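Local structure of peptidyl-prolyl cis-trans isomerase (Hirschia baltica, 5EX2) at residues 65-79 / 169-181. The protein probably catalyses the cis-trans isomerisation of peptide bonds preceding proline, as a periplasmic member of the cyclophilin family. Numbering follows the deposited sequence.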
ATOM      1  N   PHE A  65     -14.596 -10.812  -1.584  1.00  8.65           N
ATOM      2  CA  PHE A  65     -13.286 -11.233  -1.102  1.00  8.04           C
ATOM      3  C   PHE A  65     -13.317 -12.743  -1.111  1.00  7.63           C
ATOM      4  O   PHE A  65     -13.657 -13.398  -0.121  1.00  8.96           O
ATOM      5  CB  PHE A  65     -12.993 -10.655   0.273  1.00  7.90           C
ATOM      6  CG  PHE A  65     -12.693  -9.211   0.215  1.00  9.62           C
ATOM      7  CD1 PHE A  65     -11.433  -8.784  -0.151  1.00 10.09           C
ATOM      8  CD2 PHE A  65     -13.665  -8.271   0.473  1.00  9.08           C
ATOM      9  CE1 PHE A  65     -11.145  -7.438  -0.246  1.00 10.70           C
ATOM     10  CE2 PHE A  65     -13.380  -6.925   0.378  1.00 11.04           C
ATOM     11  CZ  PHE A  65     -12.120  -6.511   0.021  1.00 11.34           C
ATOM     12  N   HIS A  66     -12.993 -13.295  -2.272  1.00 10.37           N
ATOM     13  CA  HIS A  66     -13.251 -14.702  -2.554  1.00  8.70           C
ATOM     14  C   HIS A  66     -12.129 -15.644  -2.131  1.00  9.44           C
ATOM     15  O   HIS A  66     -12.316 -16.853  -2.147  1.00 10.08           O
ATOM     16  CB  HIS A  66     -13.520 -14.888  -4.045  1.00 12.83           C
ATOM     17  CG  HIS A  66     -12.322 -14.626  -4.896  1.00  9.25           C
ATOM     18  ND1 HIS A  66     -11.960 -13.365  -5.319  1.00 11.70           N
ATOM     19  CD2 HIS A  66     -11.365 -15.467  -5.357  1.00 16.37           C
ATOM     20  CE1 HIS A  66     -10.841 -13.442  -6.020  1.00 13.99           C
ATOM     21  NE2 HIS A  66     -10.459 -14.704  -6.057  1.00 14.94           N
ATOM     22  N   ARG A  67     -10.966 -15.110  -1.780  1.00  8.98           N
ATOM     23  CA  ARG A  67      -9.856 -15.947  -1.333  0.51 11.60           C
ATOM     24  C   ARG A  67      -9.149 -15.245  -0.192  1.00  9.53           C
ATOM     25  O   ARG A  67      -8.427 -14.276  -0.409  1.00 10.10           O
ATOM     26  CB  ARG A  67      -8.887 -16.227  -2.488  0.51 11.06           C
ATOM     27  CG  ARG A  67      -7.639 -17.028  -2.117  0.51 26.09           C
ATOM     28  CD  ARG A  67      -6.630 -16.986  -3.261  0.51 20.78           C
ATOM     29  NE  ARG A  67      -5.315 -17.533  -2.910  0.51 16.88           N
ATOM     30  CZ  ARG A  67      -4.155 -16.891  -3.043  0.51 12.83           C
ATOM     31  NH1 ARG A  67      -4.104 -15.655  -3.519  0.51 22.28           N
ATOM     32  NH2 ARG A  67      -3.023 -17.494  -2.693  0.51 14.61           N
ATOM     33  N   VAL A  68      -9.382 -15.737   1.015  1.00  8.63           N
ATOM     34  CA  VAL A  68      -8.889 -15.092   2.222  1.00  8.45           C
ATOM     35  C   VAL A  68      -8.211 -16.140   3.072  1.00  8.24           C
ATOM     36  O   VAL A  68      -8.819 -17.159   3.425  1.00  9.35           O
ATOM     37  CB  VAL A  68     -10.036 -14.428   3.003  1.00  8.96           C
ATOM     38  CG1 VAL A  68      -9.527 -13.761   4.259  1.00 10.22           C
ATOM     39  CG2 VAL A  68     -10.759 -13.425   2.131  1.00  9.79           C
ATOM     40  N   ILE A  69      -6.935 -15.910   3.356  1.00  8.85           N
ATOM     41  CA  ILE A  69      -6.120 -16.887   4.040  1.00  9.53           C
ATOM     42  C   ILE A  69      -5.565 -16.242   5.300  1.00  9.58           C
ATOM     43  O   ILE A  69      -4.896 -15.196   5.233  1.00  9.69           O
ATOM     44  CB  ILE A  69      -4.997 -17.394   3.120  1.00 10.83           C
ATOM     45  CG1 ILE A  69      -5.603 -18.061   1.880  1.00 13.57           C
ATOM     46  CG2 ILE A  69      -4.106 -18.357   3.866  1.00 12.68           C
ATOM     47  CD1 ILE A  69      -4.584 -18.493   0.845  1.00 12.63           C
ATOM     48  N   SER A  70      -5.880 -16.846   6.437  1.00 11.95           N
ATOM     49  CA  SER A  70      -5.442 -16.335   7.719  1.00 14.77           C
ATOM     50  C   SER A  70      -3.937 -16.248   7.759  1.00 12.51           C
ATOM     51  O   SER A  70      -3.244 -17.153   7.296  1.00 14.54           O
ATOM     52  CB  SER A  70      -5.935 -17.217   8.861  1.00 22.45           C
ATOM     53  OG  SER A  70      -5.638 -16.603  10.103  1.00 23.70           O
ATOM     54  N   GLY A  71      -3.437 -15.149   8.304  1.00 12.10           N
ATOM     55  CA  GLY A  71      -2.006 -14.967   8.413  1.00 13.81           C
ATOM     56  C   GLY A  71      -1.317 -14.673   7.091  1.00 12.01           C
ATOM     57  O   GLY A  71      -0.097 -14.758   7.015  1.00 12.58           O
ATOM     58  N   PHE A  72      -2.076 -14.323   6.064  1.00 10.01           N
ATOM     59  CA  PHE A  72      -1.532 -14.104   4.732  1.00  8.33           C
ATOM     60  C   PHE A  72      -2.184 -12.881   4.096  1.00  9.39           C
ATOM     61  O   PHE A  72      -1.672 -11.777   4.235  1.00  9.26           O
ATOM     62  CB  PHE A  72      -1.717 -15.398   3.910  1.00  9.71           C
ATOM     63  CG  PHE A  72      -1.155 -15.355   2.521  1.00  9.20           C
ATOM     64  CD1 PHE A  72      -0.152 -14.463   2.164  1.00 12.48           C
ATOM     65  CD2 PHE A  72      -1.626 -16.234   1.575  1.00 11.44           C
ATOM     66  CE1 PHE A  72       0.352 -14.456   0.873  1.00 12.16           C
ATOM     67  CE2 PHE A  72      -1.147 -16.224   0.296  1.00 10.41           C
ATOM     68  CZ  PHE A  72      -0.147 -15.337  -0.063  1.00 12.48           C
ATOM     69  N   MET A  73      -3.315 -13.055   3.434  1.00  9.83           N
ATOM     70  CA  MET A  73      -3.929 -11.939   2.742  1.00  9.04           C
ATOM     71  C   MET A  73      -5.393 -12.202   2.438  1.00  9.02           C
ATOM     72  O   MET A  73      -5.886 -13.318   2.586  1.00  9.56           O
ATOM     73  CB  MET A  73      -3.160 -11.639   1.449  1.00  8.90           C
ATOM     74  CG  MET A  73      -3.031 -12.830   0.499  1.00 11.26           C
ATOM     75  SD  MET A  73      -4.523 -13.008  -0.518  1.00 13.12           S
ATOM     76  CE  MET A  73      -4.836 -14.770  -0.406  1.00 18.20           C
ATOM     77  N   ALA A  74      -6.059 -11.124   2.036  1.00  8.47           N
ATOM     78  CA  ALA A  74      -7.420 -11.168   1.536  1.00  8.36           C
ATOM     79  C   ALA A  74      -7.436 -10.713   0.089  1.00  7.88           C
ATOM     80  O   ALA A  74      -7.060  -9.582  -0.229  1.00  8.93           O
ATOM     81  CB  ALA A  74      -8.316 -10.285   2.381  1.00  9.52           C
ATOM     82  N   GLN A  75      -7.887 -11.601  -0.790  1.00  8.06           N
ATOM     83  CA  GLN A  75      -7.911 -11.335  -2.222  1.00  7.83           C
ATOM     84  C   GLN A  75      -9.331 -11.056  -2.705  1.00 10.31           C
ATOM     85  O   GLN A  75     -10.266 -11.783  -2.354  1.00 10.72           O
ATOM     86  CB  GLN A  75      -7.309 -12.513  -2.988  1.00 10.15           C
ATOM     87  CG  GLN A  75      -7.277 -12.323  -4.474  1.00 10.51           C
ATOM     88  CD  GLN A  75      -6.498 -13.424  -5.169  1.00 16.36           C
ATOM     89  OE1 GLN A  75      -5.623 -14.040  -4.569  1.00 25.63           O
ATOM     90  NE2 GLN A  75      -6.837 -13.707  -6.416  1.00 14.65           N
ATOM     91  N   GLY A  76      -9.475  -9.993  -3.491  1.00  8.95           N
ATOM     92  CA  GLY A  76     -10.756  -9.599  -4.055  1.00  9.65           C
ATOM     93  C   GLY A  76     -10.584  -9.101  -5.471  1.00 10.28           C
ATOM     94  O   GLY A  76      -9.556  -9.340  -6.110  1.00  9.90           O
ATOM     95  N   GLY A  77     -11.599  -8.414  -5.965  1.00  9.08           N
ATOM     96  CA  GLY A  77     -11.495  -7.745  -7.237  1.00  8.51           C
ATOM     97  C   GLY A  77     -11.689  -8.580  -8.490  1.00  8.32           C
ATOM     98  O   GLY A  77     -11.326  -8.132  -9.574  1.00 10.51           O
ATOM     99  N   ASP A  78     -12.307  -9.750  -8.376  1.00  9.49           N
ATOM    100  CA  ASP A  78     -12.583 -10.563  -9.552  1.00 11.71           C
ATOM    101  C   ASP A  78     -13.877 -10.066 -10.166  1.00 12.33           C
ATOM    102  O   ASP A  78     -14.961 -10.545  -9.834  1.00 12.44           O
ATOM    103  CB  ASP A  78     -12.670 -12.039  -9.182  1.00 12.53           C
ATOM    104  CG  ASP A  78     -12.827 -12.940 -10.389  1.00 17.39           C
ATOM    105  OD1 ASP A  78     -12.845 -12.430 -11.537  1.00 18.27           O
ATOM    106  OD2 ASP A  78     -12.934 -14.165 -10.179  1.00 17.52           O
ATOM    107  N   ILE A  79     -13.746  -9.093 -11.053  1.00  9.48           N
ATOM    108  CA  ILE A  79     -14.903  -8.414 -11.615  1.00 11.13           C
ATOM    109  C   ILE A  79     -15.782  -9.376 -12.401  1.00 12.20           C
ATOM    110  O   ILE A  79     -17.012  -9.348 -12.264  1.00 12.53           O
ATOM    111  CB  ILE A  79     -14.451  -7.241 -12.508  1.00 12.38           C
ATOM    112  CG1 ILE A  79     -13.824  -6.160 -11.632  1.00 12.43           C
ATOM    113  CG2 ILE A  79     -15.618  -6.690 -13.335  1.00 11.97           C
ATOM    114  CD1 ILE A  79     -13.150  -5.083 -12.396  1.00 14.73           C
ATOM    115  N   ASP A 169      -7.310  -7.036 -12.517  1.00 11.95           N
ATOM    116  CA  ASP A 169      -8.275  -6.435 -11.588  1.00  9.95           C
ATOM    117  C   ASP A 169      -8.134  -6.951 -10.161  1.00  7.99           C
ATOM    118  O   ASP A 169      -8.237  -6.200  -9.207  1.00  9.64           O
ATOM    119  CB  ASP A 169      -9.710  -6.659 -12.079  1.00 11.17           C
ATOM    120  CG  ASP A 169     -10.014  -8.097 -12.450  1.00 13.70           C
ATOM    121  OD1 ASP A 169      -9.118  -8.973 -12.454  1.00 13.48           O
ATOM    122  OD2 ASP A 169     -11.195  -8.342 -12.763  1.00 13.31           O
ATOM    123  N   GLN A 170      -7.864  -8.239 -10.007  1.00  8.95           N
ATOM    124  CA  GLN A 170      -7.794  -8.822  -8.677  1.00  9.63           C
ATOM    125  C   GLN A 170      -6.609  -8.295  -7.910  1.00  8.70           C
ATOM    126  O   GLN A 170      -5.510  -8.170  -8.454  1.00 10.16           O
ATOM    127  CB  GLN A 170      -7.726 -10.345  -8.754  1.00 10.65           C
ATOM    128  CG  GLN A 170      -8.977 -10.946  -9.339  1.00 10.61           C
ATOM    129  CD  GLN A 170      -8.976 -12.443  -9.314  1.00 14.32           C
ATOM    130  OE1 GLN A 170      -8.779 -13.055  -8.267  1.00 16.80           O
ATOM    131  NE2 GLN A 170      -9.206 -13.051 -10.468  1.00 17.29           N
ATOM    132  N   PHE A 171      -6.836  -8.016  -6.633  1.00 10.23           N
ATOM    133  CA  PHE A 171      -5.839  -7.422  -5.756  1.00 10.67           C
ATOM    134  C   PHE A 171      -5.818  -8.183  -4.447  1.00 12.42           C
ATOM    135  O   PHE A 171      -6.748  -8.940  -4.144  1.00 10.00           O
ATOM    136  CB  PHE A 171      -6.168  -5.962  -5.475  1.00  9.22           C
ATOM    137  CG  PHE A 171      -7.492  -5.798  -4.818  1.00  9.64           C
ATOM    138  CD1 PHE A 171      -8.639  -5.656  -5.567  1.00 10.04           C
ATOM    139  CD2 PHE A 171      -7.592  -5.859  -3.441  1.00  9.57           C
ATOM    140  CE1 PHE A 171      -9.875  -5.559  -4.948  1.00 10.37           C
ATOM    141  CE2 PHE A 171      -8.816  -5.765  -2.817  1.00 11.66           C
ATOM    142  CZ  PHE A 171      -9.962  -5.618  -3.573  1.00 12.17           C
ATOM    143  N   PHE A 172      -4.765  -8.054  -3.668  0.62 10.56           N
ATOM    144  CA  PHE A 172      -4.857  -8.584  -2.329  0.62  9.45           C
ATOM    145  C   PHE A 172      -4.350  -7.597  -1.299  0.62  9.17           C
ATOM    146  O   PHE A 172      -3.425  -6.797  -1.519  0.62  6.82           O
ATOM    147  CB  PHE A 172      -4.194  -9.947  -2.206  0.62  7.67           C
ATOM    148  CG  PHE A 172      -2.806 -10.010  -2.696  0.62  7.11           C
ATOM    149  CD1 PHE A 172      -2.541 -10.175  -4.041  0.62 15.33           C
ATOM    150  CD2 PHE A 172      -1.758  -9.978  -1.805  0.62  9.91           C
ATOM    151  CE1 PHE A 172      -1.250 -10.281  -4.491  0.62  9.07           C
ATOM    152  CE2 PHE A 172      -0.466 -10.084  -2.248  0.62 10.00           C
ATOM    153  CZ  PHE A 172      -0.208 -10.232  -3.596  0.62 13.79           C
ATOM    154  N   LEU A 173      -5.022  -7.686  -0.166  1.00  8.47           N
ATOM    155  CA  LEU A 173      -4.753  -6.880   1.021  1.00  8.14           C
ATOM    156  C   LEU A 173      -3.902  -7.699   1.967  1.00  8.70           C
ATOM    157  O   LEU A 173      -4.327  -8.771   2.418  1.00  8.26           O
ATOM    158  CB  LEU A 173      -6.054  -6.487   1.715  1.00  9.01           C
ATOM    159  CG  LEU A 173      -7.108  -5.832   0.831  1.00  9.75           C
ATOM    160  CD1 LEU A 173      -8.359  -5.557   1.660  1.00  9.48           C
ATOM    161  CD2 LEU A 173      -6.603  -4.535   0.204  1.00 11.09           C
ATOM    162  N   MET A 174      -2.686  -7.251   2.244  1.00  8.13           N
ATOM    163  CA  MET A 174      -1.792  -8.030   3.089  1.00  8.07           C
ATOM    164  C   MET A 174      -2.197  -7.973   4.547  1.00  8.21           C
ATOM    165  O   MET A 174      -2.261  -6.909   5.144  1.00  8.70           O
ATOM    166  CB  MET A 174      -0.345  -7.562   2.952  1.00  9.92           C
ATOM    167  CG  MET A 174       0.243  -7.699   1.570  1.00  9.54           C
ATOM    168  SD  MET A 174       0.084  -9.351   0.884  1.00 11.53           S
ATOM    169  CE  MET A 174       0.743 -10.342   2.204  1.00 13.51           C
ATOM    170  N   ARG A 175      -2.491  -9.128   5.110  1.00  8.64           N
ATOM    171  CA  ARG A 175      -2.894  -9.242   6.506  1.00  9.51           C
ATOM    172  C   ARG A 175      -1.711  -9.513   7.421  1.00  9.46           C
ATOM    173  O   ARG A 175      -1.776  -9.238   8.615  1.00 12.17           O
ATOM    174  CB  ARG A 175      -3.935 -10.346   6.678  1.00 10.47           C
ATOM    175  CG  ARG A 175      -5.267 -10.004   6.048  1.00 10.27           C
ATOM    176  CD  ARG A 175      -6.178 -11.189   5.855  1.00 10.57           C
ATOM    177  NE  ARG A 175      -6.537 -11.979   7.033  1.00 10.71           N
ATOM    178  CZ  ARG A 175      -7.794 -12.268   7.399  1.00  9.19           C
ATOM    179  NH1 ARG A 175      -8.846 -11.701   6.800  1.00  9.49           N
ATOM    180  NH2 ARG A 175      -8.001 -13.090   8.421  1.00 11.86           N
ATOM    181  N   ASP A 176      -0.625 -10.047   6.866  1.00  9.51           N
ATOM    182  CA  ASP A 176       0.569 -10.397   7.636  1.00 10.68           C
ATOM    183  C   ASP A 176       1.765 -10.392   6.701  1.00  8.58           C
ATOM    184  O   ASP A 176       1.629 -10.564   5.479  1.00 10.38           O
ATOM    185  CB  ASP A 176       0.413 -11.761   8.311  1.00 13.33           C
ATOM    186  CG  ASP A 176       1.551 -12.068   9.267  1.00 26.75           C
ATOM    187  OD1 ASP A 176       1.637 -11.402  10.317  1.00 28.35           O
ATOM    188  OD2 ASP A 176       2.362 -12.977   8.975  1.00 34.47           O
ATOM    189  N   GLU A 177       2.937 -10.169   7.276  1.00 10.68           N
ATOM    190  CA  GLU A 177       4.180 -10.139   6.526  1.00  8.68           C
ATOM    191  C   GLU A 177       4.335 -11.395   5.688  1.00 10.07           C
ATOM    192  O   GLU A 177       4.262 -12.510   6.199  1.00 12.13           O
ATOM    193  CB  GLU A 177       5.365  -9.993   7.478  1.00 14.33           C
ATOM    194  CG  GLU A 177       6.743 -10.122   6.794  1.00 15.44           C
ATOM    195  CD  GLU A 177       7.907 -10.048   7.770  1.00 22.99           C
ATOM    196  OE1 GLU A 177       7.670 -10.203   8.984  1.00 21.63           O
ATOM    197  OE2 GLU A 177       9.065  -9.846   7.325  1.00 16.76           O
ATOM    198  N   SER A 178       4.576 -11.193   4.396  1.00  9.20           N
ATOM    199  CA  SER A 178       4.666 -12.302   3.447  1.00 12.22           C
ATOM    200  C   SER A 178       5.802 -12.094   2.454  1.00  8.75           C
ATOM    201  O   SER A 178       5.564 -11.776   1.288  1.00 10.58           O
ATOM    202  CB  SER A 178       3.344 -12.456   2.711  1.00 11.36           C
ATOM    203  OG  SER A 178       2.292 -12.681   3.633  1.00 10.90           O
ATOM    204  N   ARG A 179       7.033 -12.257   2.919  1.00  9.86           N
ATOM    205  CA  ARG A 179       8.191 -11.818   2.147  1.00  8.68           C
ATOM    206  C   ARG A 179       8.472 -12.719   0.964  1.00 11.96           C
ATOM    207  O   ARG A 179       9.211 -12.330   0.058  1.00 11.60           O
ATOM    208  CB  ARG A 179       9.430 -11.714   3.040  1.00 11.79           C
ATOM    209  CG  ARG A 179       9.234 -10.823   4.254  1.00 12.80           C
ATOM    210  CD  ARG A 179       8.841  -9.380   3.892  1.00 12.49           C
ATOM    211  NE  ARG A 179       9.991  -8.630   3.402  1.00 11.39           N
ATOM    212  CZ  ARG A 179      10.928  -8.110   4.185  1.00 12.52           C
ATOM    213  NH1 ARG A 179      10.848  -8.246   5.504  1.00 14.49           N
ATOM    214  NH2 ARG A 179      11.947  -7.444   3.656  1.00 16.74           N
ATOM    215  N   PHE A 180       7.869 -13.908   0.959  1.00  9.55           N
ATOM    216  CA  PHE A 180       7.981 -14.817  -0.183  1.00 10.62           C
ATOM    217  C   PHE A 180       7.289 -14.254  -1.426  1.00  9.85           C
ATOM    218  O   PHE A 180       7.521 -14.742  -2.522  1.00 11.80           O
ATOM    219  CB  PHE A 180       7.401 -16.193   0.170  1.00 10.50           C
ATOM    220  CG  PHE A 180       6.063 -16.122   0.832  1.00 10.20           C
ATOM    221  CD1 PHE A 180       5.958 -16.022   2.212  1.00 11.13           C
ATOM    222  CD2 PHE A 180       4.912 -16.133   0.077  1.00 11.25           C
ATOM    223  CE1 PHE A 180       4.721 -15.940   2.819  1.00 12.52           C
ATOM    224  CE2 PHE A 180       3.676 -16.057   0.674  1.00 11.61           C
ATOM    225  CZ  PHE A 180       3.585 -15.953   2.057  1.00 11.71           C
ATOM    226  N   LEU A 181       6.476 -13.205  -1.266  1.00  9.84           N
ATOM    227  CA  LEU A 181       5.884 -12.521  -2.418  1.00  9.32           C
ATOM    228  C   LEU A 181       6.792 -11.479  -3.031  1.00  9.54           C
ATOM    229  O   LEU A 181       6.570 -11.044  -4.168  1.00  9.43           O
ATOM    230  CB  LEU A 181       4.593 -11.825  -2.026  1.00  9.60           C
ATOM    231  CG  LEU A 181       3.490 -12.703  -1.459  1.00  8.91           C
ATOM    232  CD1 LEU A 181       2.294 -11.821  -1.153  1.00 10.99           C
ATOM    233  CD2 LEU A 181       3.107 -13.824  -2.406  1.00 11.84           C
TER
HETATM  234  O   HOH W   1       2.056 -14.888   5.284  1.00 18.16           O
HETATM  235  O   HOH W   2     -12.303 -10.562 -13.577  1.00 15.01           O
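Ala74 and Leu173 exchange two backbone hydrogen bonds, as do Gly76 and Phe171, so strands 73-76 and 171-174 run antiparallel as neighbours in the closed cyclophilin barrel. Packing is tight on the face carrying Ala74, Leu173 and Phe171. Here Phe65 CE1 lies 3.9 Å from Phe171 CE2 and touches Leu173 CD1, while the Phe171 ring covers Gly76 with one face. Arg175 turns its guanidinium face to Val68, Val68 CG1 standing 3.3 Å from Arg175 NH1; this nitrogen bonds to Leu201 O, whereas the buried NE has no hydrogen-bond partner in the model. A bound magnesium ion lies about 3 Å from the nearest atom of the Arg175 side chain.

On the other face, Met73 SD makes a Met-aromatic contact with Phe172, 3.5 Å from Phe172 CB. Further along, Gln75 NE2 donates to Gln170 OE1 (2.8 Å), which also meets the edge of the His66 ring. Gln170's amide stacks on the Asp78 carboxylate, planes 9° apart. A leucine in place of Gln170 would probably leave Gln75 NE2 without its acceptor.

The Phe72 end is the solvent side, with Gly71 and Phe180 exposed. Phe72 CE1 still meets Phe180 CE2 obliquely at 3.7 Å, Met73 CG sits over the centre of the Phe72 ring, and a water donates to Gly71 O and Ser178 OG.

Asp169 CG sits between its backbone N and carbonyl carbon (chi1 50°), which brings OD2 to Ile79 N (3.2 Å), met from above the carboxylate plane. A second water donates to this OD2 and to Asp78 OD1, probably easing the repulsion between two acids. The chemistry thus implies a strand pair largely apolar on both faces, its polar side-chain contacts gathered toward Asp169 and Gln170 and water at both ends.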